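Local coordinates for GCN5-related N-acetyltransferase (PDB 3TT2), which probably transfers acyl groups, as expected of a GCN5-related N-acetyltransferase, in a chain that carries two copies of the family fold, at residues E184-E189 with G232-T237; F178-D183 with K218-W223; W107-I112 with K315-G320; A75-R80 with L85-Y90. All blocks are in the same frame, centred on the assembly; numbering follows the deposited sequence.

Contact 1 of 4, residues E184-E189 with G232-T237; sequences ERATYE and GHIVGT
T187, whose backbone N lies 4.1 Å from I234 CD1, ties its OG1 back to D183 O, four residues earlier, which turns the hydroxyl inward upon its own helix; the same N makes a weak bond to E184 O, an oxygen that Y188 N also grips at 3.1 Å. With its polar atom engaged in this way, a threonine can sit beside an isoleucine in a buried place. I234 does the touching with the far end of its longer branch. CG1 stands opposite its carbonyl carbon (chi1 -74°), and this helps carry CD1 to A186 CB, 3.7 Å off, beside the backbone of A186 and T187. In this GNAT-type half of the chain, helix 184-194 packs here on strand 233-243, and alanine suits the interface because it lets the helix come close. I234 also touches L225 and V227 of the adjoining strand and A190 one turn on. The strand is irregular: G232 and H233 form a G1 bulge, G232 having a positive phi of 65°, and V235 with G236 forms a classic bulge opposite A226. On the exposed flank of the helix, R185 makes a long ion pair with E189 and a cation-pi contact with F206.

Contact 2 of 4, residues F178-D183 with K218-W223; sequences FVPGLD and KDPELW
The ring of F178 takes W223 CE3 over the centre of one face, 3.7 Å above the plane, while P220 CB lies at its edge. The pair is T-shaped: the indole turns its edge to the phenyl face, with the planes at 66°. F178 is placed there by its first torsion (176°), CG swung opposite the backbone N, and the two side chains run side by side from neighbouring backbones. F178 N gives a straight bond of 2.8 Å to W223 O, where strand 173-177 ends beside the start of strand 223-228. P180 CG meets P220 CG at 3.8 Å, the two pyrrolidine rings crossing near a right angle. Beyond them the loop is held by V179 N, bonded to D183 OD2 from above the carboxylate plane; that carboxylate also pairs with R176. A leucine in place of F178 would probably leave the indole edge without a flat face to rest on. Rigid prolines and aromatic rings thus make an apolar junction, in which one backbone bond fixes the alignment.

Contact 3 of 4, residues W107-I112 with K315-G320; sequences WGEEWI and KEIRPG
K315 NZ reaches E109 OE2 at 2.9 Å, a salt bridge met on the syn side of the carboxylate and 24° out of its plane. The side chains cross at about a right angle, and both are drawn out: K315 starts with CG opposite its backbone N (chi1 -176°) and stays extended to its tip, so a long lysine can span from strand to helix. Beside the salt bridge, I317 packs on helix 100-115. Its CG1 lies 4.1 Å from I112 CG2, the two isoleucines sliding past each other in opposite directions, and its CD1 lies 4.2 Å from the methylene CG of E109. A beta-branched side chain on each partner gives breadth to a small patch.

A second shell positions these groups. Y147 OH also bonds to E109 OE2, and H145 O takes K315 NZ, so the buried carboxylate and the ammonium group each have a further partner. I112 rests on V125 and V127 of the next strand, which I317 shares through V127. Past the corner at I317, the guanidinium of R318 bonds to A123 O and P120 O.

I317 and R318 both face V125, a classic beta bulge, at the corner the chain turns at I317. Strand 305-316 from the C-terminal half lies beside strand 125-132 of the N-terminal half, while strand 148-159 lies beside 282-290: an order consistent with an exchange of C-terminal strands between two GNAT folds.

Contact 4 of 4, residues A75-R80 with L85-Y90; sequences ADVLNR and LSVYGY
V77 CG1 packs on L85 CD2 at 3.8 Å and on V87 CG2 at 4.0 Å, which makes the close apolar side of this antiparallel hairpin. Branched aliphatic residues fit it because this face, with A75 and N79, turns toward helix 100-115. L85 swings CG opposite its backbone N (chi1 -170°), and L85 CD1 thereby lies against N79 CB at 3.9 Å. G89 pairs with A75, and its CA lies 3.8 Å from A75 CB.

The opposite face is more open and more polar. Here D76, L78, S86 and Y88 line up, and L78 is exposed. The Y88 ring leans across to L78, where Y88 CE2 stands 3.8 Å from L78 CD1, while D76 OD1 comes 3.3 Å from Y88 CD2, near the root of the side chain; the carboxylate plane is 79° from that of the ring, and D76 finds its polar partner in Y74 OH. S86 is buried, and its OG is satisfied by Q128. With a serine here instead of Y88, L78 would probably lose the apolar flank it leans on and be freer to turn.

Between the faces, the backbone pairs D76 with Y88 and L78 with S86, each by two bonds; that from Y88 N to D76 O is nearly straight (176°, 2.9 Å).

Strand 61-65 borders the hairpin at strand 71-80 and strand 125-132 at strand 84-91, while W107 and W111 of helix 100-115 lie over V77, and W111 over L85 too.

Contacts 1 and 2 lie in the C-terminal half, contacts 3 and 4 around the N-terminal GNAT unit, contact 3 bringing in the chain's last strand. Contacts 1 and 2, centres 11 Å apart, touch: T187 and E184 pack on F178. Contacts 3 and 4, centres 12 Å apart, meet where W107 and W111 rest on V77, L85 and N79. Between the pairs the centres lie 32 to 40 Å apart and nothing touches. No bound substrate defines an active site, but the turn between strand 84-91 and helix 100-115 is where GNAT folds usually hold acetyl-CoA. Separate MES molecules, probably from the crystallisation liquor, lie about 4 Å from G89 and P220, a sulfate likewise from N79.

Contact 1 of 4, residues E184-E189 with G232-T237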
loop_
_atom_site.group_PDB
_atom_site.type_symbol
_atom_site.label_atom_id
_atom_site.label_comp_id
_atom_site.label_asym_id
_atom_site.label_seq_id
_atom_site.Cartn_x
_atom_site.Cartn_y
_atom_site.Cartn_z
ATOM N N GLU A 184 -9.136 -18.265 -13.420
ATOM C CA GLU A 184 -7.897 -18.111 -12.646
ATOM C C GLU A 184 -6.642 -17.800 -13.476
ATOM O O GLU A 184 -6.061 -16.728 -13.344
ATOM C CB GLU A 184 -7.648 -19.329 -11.752
ATOM C CG GLU A 184 -8.267 -19.246 -10.375
ATOM C CD GLU A 184 -9.707 -19.721 -10.335
ATOM O OE1 GLU A 184 -10.200 -20.277 -11.335
ATOM O OE2 GLU A 184 -10.354 -19.541 -9.285
ATOM N N ARG A 185 -6.223 -18.734 -14.320
ATOM C CA ARG A 185 -4.956 -18.583 -15.027
ATOM C C ARG A 185 -4.998 -17.397 -15.972
ATOM O O ARG A 185 -4.039 -16.644 -16.060
ATOM C CB ARG A 185 -4.605 -19.860 -15.797
ATOM C CG ARG A 185 -3.301 -19.803 -16.619
ATOM C CD ARG A 185 -2.145 -20.584 -15.951
ATOM N NE ARG A 185 -0.873 -20.448 -16.672
ATOM C CZ ARG A 185 0.056 -19.525 -16.412
ATOM N NH1 ARG A 185 -0.133 -18.648 -15.439
ATOM N NH2 ARG A 185 1.179 -19.479 -17.121
ATOM N N ALA A 186 -6.122 -17.233 -16.660
ATOM C CA ALA A 186 -6.271 -16.202 -17.679
ATOM C C ALA A 186 -6.197 -14.810 -17.082
ATOM O O ALA A 186 -5.658 -13.897 -17.699
ATOM C CB ALA A 186 -7.576 -16.379 -18.398
ATOM N N THR A 187 -6.760 -14.662 -15.888
ATOM C CA THR A 187 -6.797 -13.395 -15.174
ATOM C C THR A 187 -5.413 -13.049 -14.696
ATOM O O THR A 187 -4.955 -11.917 -14.813
ATOM C CB THR A 187 -7.681 -13.499 -13.937
ATOM O OG1 THR A 187 -9.054 -13.461 -14.333
ATOM C CG2 THR A 187 -7.414 -12.357 -12.999
ATOM N N TYR A 188 -4.754 -14.048 -14.139
ATOM C CA TYR A 188 -3.377 -13.913 -13.727
ATOM C C TYR A 188 -2.450 -13.431 -14.858
ATOM O O TYR A 188 -1.561 -12.616 -14.626
ATOM C CB TYR A 188 -2.877 -15.247 -13.191
ATOM C CG TYR A 188 -1.385 -15.275 -13.091
ATOM C CD1 TYR A 188 -0.738 -14.593 -12.071
ATOM C CD2 TYR A 188 -0.609 -15.952 -14.035
ATOM C CE1 TYR A 188 0.635 -14.603 -11.973
ATOM C CE2 TYR A 188 0.766 -15.972 -13.939
ATOM C CZ TYR A 188 1.380 -15.288 -12.909
ATOM O OH TYR A 188 2.745 -15.287 -12.797
ATOM N N GLU A 189 -2.642 -13.946 -16.068
ATOM C CA GLU A 189 -1.788 -13.573 -17.195
ATOM C C GLU A 189 -1.998 -12.123 -17.590
ATOM O O GLU A 189 -1.068 -11.426 -17.988
ATOM C CB GLU A 189 -2.051 -14.471 -18.406
ATOM C CG GLU A 189 -1.542 -15.887 -18.238
ATOM C CD GLU A 189 -1.942 -16.800 -19.391
ATOM O OE1 GLU A 189 -2.818 -16.412 -20.206
ATOM O OE2 GLU A 189 -1.371 -17.913 -19.481
ATOM N N GLY A 232 -12.979 -13.254 -26.715
ATOM C CA GLY A 232 -13.205 -13.831 -25.405
ATOM C C GLY A 232 -11.875 -13.800 -24.680
ATOM O O GLY A 232 -11.367 -14.813 -24.223
ATOM N N HIS A 233 -11.288 -12.619 -24.622
ATOM C CA HIS A 233 -9.950 -12.449 -24.104
ATOM C C HIS A 233 -9.948 -11.297 -23.140
ATOM O O HIS A 233 -10.650 -10.296 -23.344
ATOM C CB HIS A 233 -8.968 -12.189 -25.241
ATOM C CG HIS A 233 -8.313 -13.432 -25.755
ATOM N ND1 HIS A 233 -6.954 -13.521 -25.970
ATOM C CD2 HIS A 233 -8.822 -14.647 -26.074
ATOM C CE1 HIS A 233 -6.658 -14.730 -26.410
ATOM N NE2 HIS A 233 -7.772 -15.435 -26.481
ATOM N N ILE A 234 -9.152 -11.430 -22.088
ATOM C CA ILE A 234 -9.197 -10.452 -21.024
ATOM C C ILE A 234 -8.274 -9.328 -21.446
ATOM O O ILE A 234 -7.072 -9.538 -21.619
ATOM C CB ILE A 234 -8.791 -11.106 -19.678
ATOM C CG1 ILE A 234 -9.945 -11.985 -19.184
ATOM C CG2 ILE A 234 -8.468 -10.070 -18.661
ATOM C CD1 ILE A 234 -9.518 -13.289 -18.594
ATOM N N VAL A 235 -8.859 -8.152 -21.672
ATOM C CA VAL A 235 -8.083 -6.979 -22.045
ATOM C C VAL A 235 -7.810 -6.048 -20.874
ATOM O O VAL A 235 -7.056 -5.087 -21.006
ATOM C CB VAL A 235 -8.759 -6.170 -23.178
ATOM C CG1 VAL A 235 -9.123 -7.085 -24.318
ATOM C CG2 VAL A 235 -9.978 -5.407 -22.655
ATOM N N GLY A 236 -8.387 -6.343 -19.717
ATOM C CA GLY A 236 -8.287 -5.428 -18.590
ATOM C C GLY A 236 -8.823 -6.065 -17.331
ATOM O O GLY A 236 -9.590 -7.005 -17.419
ATOM N N THR A 237 -8.414 -5.574 -16.163
ATOM C CA THR A 237 -8.894 -6.109 -14.888
ATOM C C THR A 237 -9.049 -4.995 -13.879
ATOM O O THR A 237 -8.314 -4.006 -13.909
ATOM C CB THR A 237 -7.924 -7.146 -14.263
ATOM O OG1 THR A 237 -6.689 -6.501 -13.934
ATOM C CG2 THR A 237 -7.664 -8.342 -15.200
#

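Contact 2 of 4, residues F178-D183 with K218-W223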
loop_
_atom_site.group_PDB
_atom_site.type_symbol
_atom_site.label_atom_id
_atom_site.label_comp_id
_atom_site.label_asym_id
_atom_site.label_seq_id
_atom_site.Cartn_x
_atom_site.Cartn_y
_atom_site.Cartn_z
ATOM N N PHE A 178 -15.333 -12.223 -12.589
ATOM C CA PHE A 178 -14.414 -13.336 -12.457
ATOM C C PHE A 178 -15.153 -14.611 -12.058
ATOM O O PHE A 178 -15.904 -14.620 -11.085
ATOM C CB PHE A 178 -13.399 -12.999 -11.382
ATOM C CG PHE A 178 -12.443 -14.112 -11.073
ATOM C CD1 PHE A 178 -11.321 -14.324 -11.866
ATOM C CD2 PHE A 178 -12.642 -14.929 -9.974
ATOM C CE1 PHE A 178 -10.415 -15.344 -11.572
ATOM C CE2 PHE A 178 -11.747 -15.950 -9.676
ATOM C CZ PHE A 178 -10.631 -16.156 -10.474
ATOM N N VAL A 179 -14.929 -15.689 -12.796
ATOM C CA VAL A 179 -15.572 -16.959 -12.483
ATOM C C VAL A 179 -14.572 -17.986 -11.961
ATOM O O VAL A 179 -13.824 -18.565 -12.732
ATOM C CB VAL A 179 -16.203 -17.546 -13.760
ATOM C CG1 VAL A 179 -16.749 -18.954 -13.509
ATOM C CG2 VAL A 179 -17.269 -16.608 -14.292
ATOM N N PRO A 180 -14.597 -18.260 -10.658
ATOM C CA PRO A 180 -13.642 -19.212 -10.066
ATOM C C PRO A 180 -13.716 -20.569 -10.742
ATOM O O PRO A 180 -14.799 -20.977 -11.158
ATOM C CB PRO A 180 -14.122 -19.338 -8.628
ATOM C CG PRO A 180 -14.870 -18.029 -8.351
ATOM C CD PRO A 180 -15.495 -17.646 -9.664
ATOM N N GLY A 181 -12.577 -21.245 -10.870
ATOM C CA GLY A 181 -12.543 -22.565 -11.474
ATOM C C GLY A 181 -12.430 -22.481 -12.973
ATOM O O GLY A 181 -12.291 -23.486 -13.663
ATOM N N LEU A 182 -12.481 -21.259 -13.481
ATOM C CA LEU A 182 -12.388 -21.000 -14.904
ATOM C C LEU A 182 -11.332 -19.948 -15.151
ATOM O O LEU A 182 -10.308 -20.192 -15.797
ATOM C CB LEU A 182 -13.716 -20.471 -15.424
ATOM C CG LEU A 182 -14.675 -21.471 -16.044
ATOM C CD1 LEU A 182 -15.897 -20.743 -16.515
ATOM C CD2 LEU A 182 -14.004 -22.167 -17.202
ATOM N N ASP A 183 -11.600 -18.758 -14.632
ATOM C CA ASP A 183 -10.850 -17.581 -15.024
ATOM C C ASP A 183 -9.513 -17.360 -14.321
ATOM O O ASP A 183 -8.832 -16.377 -14.599
ATOM C CB ASP A 183 -11.755 -16.349 -14.926
ATOM C CG ASP A 183 -12.938 -16.418 -15.895
ATOM O OD1 ASP A 183 -12.922 -17.274 -16.808
ATOM O OD2 ASP A 183 -13.880 -15.610 -15.760
ATOM N N LYS A 218 -12.798 -15.758 -3.064
ATOM C CA LYS A 218 -14.007 -16.281 -2.439
ATOM C C LYS A 218 -15.100 -15.201 -2.479
ATOM O O LYS A 218 -16.195 -15.400 -1.958
ATOM C CB LYS A 218 -13.728 -16.718 -0.999
ATOM C CG LYS A 218 -12.737 -17.878 -0.880
ATOM C CD LYS A 218 -12.588 -18.390 0.572
ATOM C CE LYS A 218 -12.151 -17.286 1.535
ATOM N NZ LYS A 218 -11.883 -17.763 2.935
ATOM N N ASP A 219 -14.769 -14.052 -3.077
ATOM C CA ASP A 219 -15.676 -12.912 -3.249
ATOM C C ASP A 219 -15.497 -12.334 -4.656
ATOM O O ASP A 219 -15.069 -11.193 -4.811
ATOM C CB ASP A 219 -15.306 -11.848 -2.238
ATOM C CG ASP A 219 -16.373 -10.796 -2.067
ATOM O OD1 ASP A 219 -17.323 -10.738 -2.884
ATOM O OD2 ASP A 219 -16.255 -10.018 -1.095
ATOM N N PRO A 220 -15.824 -13.126 -5.682
ATOM C CA PRO A 220 -15.561 -12.816 -7.090
ATOM C C PRO A 220 -16.414 -11.671 -7.628
ATOM O O PRO A 220 -16.103 -11.136 -8.692
ATOM C CB PRO A 220 -15.933 -14.109 -7.812
ATOM C CG PRO A 220 -16.543 -15.016 -6.769
ATOM C CD PRO A 220 -16.768 -14.242 -5.540
ATOM N N GLU A 221 -17.487 -11.330 -6.917
ATOM C CA GLU A 221 -18.391 -10.251 -7.298
ATOM C C GLU A 221 -17.596 -8.971 -7.605
ATOM O O GLU A 221 -17.962 -8.188 -8.489
ATOM C CB GLU A 221 -19.348 -9.994 -6.131
ATOM C CG GLU A 221 -20.846 -9.858 -6.439
ATOM C CD GLU A 221 -21.679 -9.569 -5.165
ATOM O OE1 GLU A 221 -22.205 -10.530 -4.555
ATOM O OE2 GLU A 221 -21.804 -8.383 -4.768
ATOM N N LEU A 222 -16.505 -8.782 -6.860
ATOM C CA LEU A 222 -15.637 -7.603 -6.938
ATOM C C LEU A 222 -14.394 -7.767 -7.855
ATOM O O LEU A 222 -13.546 -6.861 -7.945
ATOM C CB LEU A 222 -15.174 -7.230 -5.524
ATOM C CG LEU A 222 -16.174 -6.954 -4.385
ATOM C CD1 LEU A 222 -15.431 -6.722 -3.080
ATOM C CD2 LEU A 222 -17.051 -5.765 -4.706
ATOM N N TRP A 223 -14.258 -8.916 -8.512
ATOM C CA TRP A 223 -13.216 -9.054 -9.512
ATOM C C TRP A 223 -13.791 -8.931 -10.914
ATOM O O TRP A 223 -14.415 -9.856 -11.433
ATOM C CB TRP A 223 -12.528 -10.401 -9.377
ATOM C CG TRP A 223 -11.498 -10.401 -8.350
ATOM C CD1 TRP A 223 -11.442 -9.603 -7.248
ATOM C CD2 TRP A 223 -10.327 -11.212 -8.324
ATOM N NE1 TRP A 223 -10.306 -9.882 -6.524
ATOM C CE2 TRP A 223 -9.602 -10.864 -7.169
ATOM C CE3 TRP A 223 -9.818 -12.207 -9.166
ATOM C CZ2 TRP A 223 -8.399 -11.479 -6.828
ATOM C CZ3 TRP A 223 -8.620 -12.817 -8.830
ATOM C CH2 TRP A 223 -7.925 -12.449 -7.671
#

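Contact 3 of 4, residues W107-I112 with K315-G320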
loop_
_atom_site.group_PDB
_atom_site.type_symbol
_atom_site.label_atom_id
_atom_site.label_comp_id
_atom_site.label_asym_id
_atom_site.label_seq_id
_atom_site.Cartn_x
_atom_site.Cartn_y
_atom_site.Cartn_z
ATOM N N TRP A 107 17.263 1.878 13.265
ATOM C CA TRP A 107 16.722 0.559 13.597
ATOM C C TRP A 107 16.348 -0.239 12.349
ATOM O O TRP A 107 16.659 -1.426 12.223
ATOM C CB TRP A 107 15.476 0.692 14.484
ATOM C CG TRP A 107 14.807 -0.632 14.762
ATOM C CD1 TRP A 107 15.185 -1.550 15.691
ATOM C CD2 TRP A 107 13.659 -1.186 14.096
ATOM N NE1 TRP A 107 14.342 -2.639 15.655
ATOM C CE2 TRP A 107 13.398 -2.443 14.685
ATOM C CE3 TRP A 107 12.821 -0.736 13.066
ATOM C CZ2 TRP A 107 12.345 -3.260 14.280
ATOM C CZ3 TRP A 107 11.764 -1.549 12.662
ATOM C CH2 TRP A 107 11.541 -2.800 13.267
ATOM N N GLY A 108 15.660 0.427 11.434
ATOM C CA GLY A 108 15.251 -0.196 10.198
ATOM C C GLY A 108 16.428 -0.467 9.293
ATOM O O GLY A 108 16.481 -1.498 8.629
ATOM N N GLU A 109 17.374 0.467 9.263
ATOM C CA GLU A 109 18.601 0.287 8.495
ATOM C C GLU A 109 19.397 -0.887 9.040
ATOM O O GLU A 109 19.889 -1.716 8.288
ATOM C CB GLU A 109 19.465 1.552 8.527
ATOM C CG GLU A 109 18.860 2.741 7.809
ATOM C CD GLU A 109 19.849 3.874 7.619
ATOM O OE1 GLU A 109 20.961 3.792 8.178
ATOM O OE2 GLU A 109 19.526 4.842 6.902
ATOM N N GLU A 110 19.517 -0.958 10.357
ATOM C CA GLU A 110 20.248 -2.052 10.955
ATOM C C GLU A 110 19.464 -3.342 10.760
ATOM O O GLU A 110 20.041 -4.414 10.766
ATOM C CB GLU A 110 20.542 -1.791 12.439
ATOM C CG GLU A 110 19.398 -2.151 13.377
ATOM C CD GLU A 110 19.869 -2.608 14.758
ATOM O OE1 GLU A 110 21.099 -2.617 15.003
ATOM O OE2 GLU A 110 19.004 -2.965 15.592
ATOM N N TRP A 111 18.149 -3.242 10.573
ATOM C CA TRP A 111 17.339 -4.440 10.395
ATOM C C TRP A 111 17.795 -5.190 9.155
ATOM O O TRP A 111 18.121 -6.375 9.232
ATOM C CB TRP A 111 15.849 -4.116 10.287
ATOM C CG TRP A 111 14.964 -5.344 10.327
ATOM C CD1 TRP A 111 14.337 -5.860 11.419
ATOM C CD2 TRP A 111 14.613 -6.204 9.227
ATOM N NE1 TRP A 111 13.618 -6.980 11.075
ATOM C CE2 TRP A 111 13.775 -7.216 9.737
ATOM C CE3 TRP A 111 14.933 -6.221 7.860
ATOM C CZ2 TRP A 111 13.256 -8.232 8.938
ATOM C CZ3 TRP A 111 14.412 -7.240 7.062
ATOM C CH2 TRP A 111 13.582 -8.226 7.604
ATOM N N ILE A 112 17.815 -4.499 8.016
ATOM C CA ILE A 112 18.230 -5.122 6.760
ATOM C C ILE A 112 19.723 -5.466 6.724
ATOM O O ILE A 112 20.103 -6.478 6.171
ATOM C CB ILE A 112 17.861 -4.283 5.515
ATOM C CG1 ILE A 112 18.112 -5.106 4.251
ATOM C CG2 ILE A 112 18.676 -3.006 5.448
ATOM C CD1 ILE A 112 17.482 -6.484 4.288
ATOM N N LYS A 315 16.776 5.032 0.242
ATOM C CA LYS A 315 18.221 5.143 0.423
ATOM C C LYS A 315 18.884 3.824 0.057
ATOM O O LYS A 315 18.333 2.761 0.328
ATOM C CB LYS A 315 18.541 5.490 1.875
ATOM C CG LYS A 315 20.009 5.724 2.169
ATOM C CD LYS A 315 20.226 5.687 3.661
ATOM C CE LYS A 315 21.600 6.179 4.050
ATOM N NZ LYS A 315 21.704 6.289 5.538
ATOM N N GLU A 316 20.064 3.881 -0.546
ATOM C CA GLU A 316 20.743 2.650 -0.928
ATOM C C GLU A 316 21.705 2.188 0.157
ATOM O O GLU A 316 22.723 2.836 0.405
ATOM C CB GLU A 316 21.499 2.823 -2.242
ATOM C CG GLU A 316 22.336 1.610 -2.631
ATOM C CD GLU A 316 23.321 1.891 -3.760
ATOM O OE1 GLU A 316 24.499 2.211 -3.470
ATOM O OE2 GLU A 316 22.916 1.777 -4.938
ATOM N N ILE A 317 21.382 1.053 0.780
ATOM C CA ILE A 317 22.200 0.472 1.844
ATOM C C ILE A 317 23.439 -0.254 1.302
ATOM O O ILE A 317 24.533 -0.147 1.870
ATOM C CB ILE A 317 21.385 -0.493 2.707
ATOM C CG1 ILE A 317 20.246 0.250 3.411
ATOM C CG2 ILE A 317 22.273 -1.182 3.724
ATOM C CD1 ILE A 317 20.673 1.436 4.231
ATOM N N ARG A 318 23.271 -0.995 0.210
ATOM C CA ARG A 318 24.422 -1.588 -0.462
ATOM C C ARG A 318 24.288 -1.447 -1.965
ATOM O O ARG A 318 23.218 -1.651 -2.504
ATOM C CB ARG A 318 24.520 -3.067 -0.098
ATOM C CG ARG A 318 25.799 -3.750 -0.522
ATOM C CD ARG A 318 25.714 -5.242 -0.259
ATOM N NE ARG A 318 24.713 -5.885 -1.105
ATOM C CZ ARG A 318 24.422 -7.178 -1.058
ATOM N NH1 ARG A 318 25.054 -7.968 -0.203
ATOM N NH2 ARG A 318 23.502 -7.681 -1.867
ATOM N N PRO A 319 25.394 -1.148 -2.651
ATOM C CA PRO A 319 25.356 -1.005 -4.115
ATOM C C PRO A 319 25.247 -2.340 -4.843
ATOM O O PRO A 319 25.611 -3.385 -4.303
ATOM C CB PRO A 319 26.692 -0.325 -4.443
ATOM C CG PRO A 319 27.579 -0.646 -3.273
ATOM C CD PRO A 319 26.682 -0.713 -2.078
ATOM N N GLY A 320 24.735 -2.294 -6.066
ATOM C CA GLY A 320 24.564 -3.495 -6.857
ATOM C C GLY A 320 23.448 -3.356 -7.865
ATOM O O GLY A 320 22.863 -2.283 -8.026
#

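Contact 4 of 4, residues A75-R80 with L85-Y90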
loop_
_atom_site.group_PDB
_atom_site.type_symbol
_atom_site.label_atom_id
_atom_site.label_comp_id
_atom_site.label_asym_id
_atom_site.label_seq_id
_atom_site.Cartn_x
_atom_site.Cartn_y
_atom_site.Cartn_z
ATOM N N ALA A 75 7.637 1.349 15.054
ATOM C CA ALA A 75 7.828 1.043 13.639
ATOM C C ALA A 75 7.698 -0.452 13.328
ATOM O O ALA A 75 7.998 -1.310 14.164
ATOM C CB ALA A 75 9.157 1.577 13.160
ATOM N N ASP A 76 7.218 -0.754 12.126
ATOM C CA ASP A 76 7.213 -2.125 11.608
ATOM C C ASP A 76 7.797 -2.161 10.181
ATOM O O ASP A 76 7.867 -1.125 9.531
ATOM C CB ASP A 76 5.809 -2.754 11.681
ATOM C CG ASP A 76 4.772 -2.058 10.772
ATOM O OD1 ASP A 76 5.140 -1.356 9.803
ATOM O OD2 ASP A 76 3.557 -2.242 11.026
ATOM N N VAL A 77 8.220 -3.328 9.698
ATOM C CA VAL A 77 8.885 -3.404 8.395
ATOM C C VAL A 77 8.210 -4.369 7.451
ATOM O O VAL A 77 7.748 -5.432 7.866
ATOM C CB VAL A 77 10.372 -3.844 8.500
ATOM C CG1 VAL A 77 11.217 -2.803 9.223
ATOM C CG2 VAL A 77 10.491 -5.190 9.180
ATOM N N LEU A 78 8.151 -3.991 6.179
ATOM C CA LEU A 78 7.868 -4.949 5.112
ATOM C C LEU A 78 9.160 -5.317 4.379
ATOM O O LEU A 78 9.964 -4.449 4.057
ATOM C CB LEU A 78 6.840 -4.396 4.139
ATOM C CG LEU A 78 5.426 -4.594 4.665
ATOM C CD1 LEU A 78 4.402 -3.818 3.846
ATOM C CD2 LEU A 78 5.128 -6.073 4.641
ATOM N N ASN A 79 9.366 -6.609 4.140
ATOM C CA ASN A 79 10.614 -7.094 3.558
ATOM C C ASN A 79 10.382 -7.789 2.229
ATOM O O ASN A 79 9.645 -8.764 2.167
ATOM C CB ASN A 79 11.292 -8.051 4.534
ATOM C CG ASN A 79 12.333 -8.921 3.871
ATOM O OD1 ASN A 79 13.051 -8.472 2.989
ATOM N ND2 ASN A 79 12.423 -10.177 4.297
ATOM N N ARG A 80 11.001 -7.287 1.165
ATOM C CA ARG A 80 10.933 -7.965 -0.133
ATOM C C ARG A 80 12.278 -8.576 -0.507
ATOM O O ARG A 80 13.212 -7.852 -0.839
ATOM C CB ARG A 80 10.505 -6.966 -1.223
ATOM C CG ARG A 80 10.558 -7.514 -2.650
ATOM C CD ARG A 80 10.238 -6.447 -3.707
ATOM N NE ARG A 80 8.935 -5.821 -3.491
ATOM C CZ ARG A 80 8.508 -4.728 -4.124
ATOM N NH1 ARG A 80 7.300 -4.230 -3.853
ATOM N NH2 ARG A 80 9.286 -4.130 -5.024
ATOM N N LEU A 85 13.683 -2.896 1.792
ATOM C CA LEU A 85 12.992 -2.897 3.054
ATOM C C LEU A 85 12.136 -1.658 3.143
ATOM O O LEU A 85 12.631 -0.543 3.008
ATOM C CB LEU A 85 13.996 -2.916 4.193
ATOM C CG LEU A 85 13.267 -3.163 5.506
ATOM C CD1 LEU A 85 12.785 -4.621 5.565
ATOM C CD2 LEU A 85 14.128 -2.770 6.704
ATOM N N SER A 86 10.844 -1.856 3.347
ATOM C CA SER A 86 9.940 -0.757 3.618
ATOM C C SER A 86 9.774 -0.621 5.124
ATOM O O SER A 86 9.647 -1.617 5.839
ATOM C CB SER A 86 8.588 -1.013 2.966
ATOM O OG SER A 86 8.660 -0.866 1.564
ATOM N N VAL A 87 9.776 0.614 5.606
ATOM C CA VAL A 87 9.747 0.875 7.038
ATOM C C VAL A 87 8.595 1.817 7.353
ATOM O O VAL A 87 8.452 2.847 6.694
ATOM C CB VAL A 87 11.082 1.488 7.513
ATOM C CG1 VAL A 87 11.011 1.863 8.979
ATOM C CG2 VAL A 87 12.214 0.541 7.276
ATOM N N TYR A 88 7.735 1.458 8.309
ATOM C CA TYR A 88 6.663 2.380 8.692
ATOM C C TYR A 88 6.836 2.843 10.118
ATOM O O TYR A 88 6.569 2.084 11.051
ATOM C CB TYR A 88 5.306 1.688 8.488
ATOM C CG TYR A 88 5.155 1.154 7.077
ATOM C CD1 TYR A 88 4.591 1.934 6.078
ATOM C CD2 TYR A 88 5.626 -0.114 6.733
ATOM C CE1 TYR A 88 4.473 1.462 4.790
ATOM C CE2 TYR A 88 5.516 -0.597 5.438
ATOM C CZ TYR A 88 4.940 0.198 4.476
ATOM O OH TYR A 88 4.822 -0.265 3.190
ATOM N N GLY A 89 7.286 4.085 10.291
ATOM C CA GLY A 89 7.541 4.606 11.625
ATOM C C GLY A 89 6.516 5.616 12.084
ATOM O O GLY A 89 5.766 6.159 11.263
ATOM N N TYR A 90 6.497 5.887 13.392
ATOM C CA TYR A 90 5.683 6.960 13.981
ATOM C C TYR A 90 6.371 7.428 15.234
ATOM O O TYR A 90 6.858 6.607 16.004
ATOM C CB TYR A 90 4.290 6.456 14.363
ATOM C CG TYR A 90 3.596 5.731 13.241
ATOM C CD1 TYR A 90 2.684 6.383 12.427
ATOM C CD2 TYR A 90 3.871 4.390 12.979
ATOM C CE1 TYR A 90 2.063 5.716 11.391
ATOM C CE2 TYR A 90 3.266 3.731 11.948
ATOM C CZ TYR A 90 2.364 4.393 11.163
ATOM O OH TYR A 90 1.775 3.703 10.141
#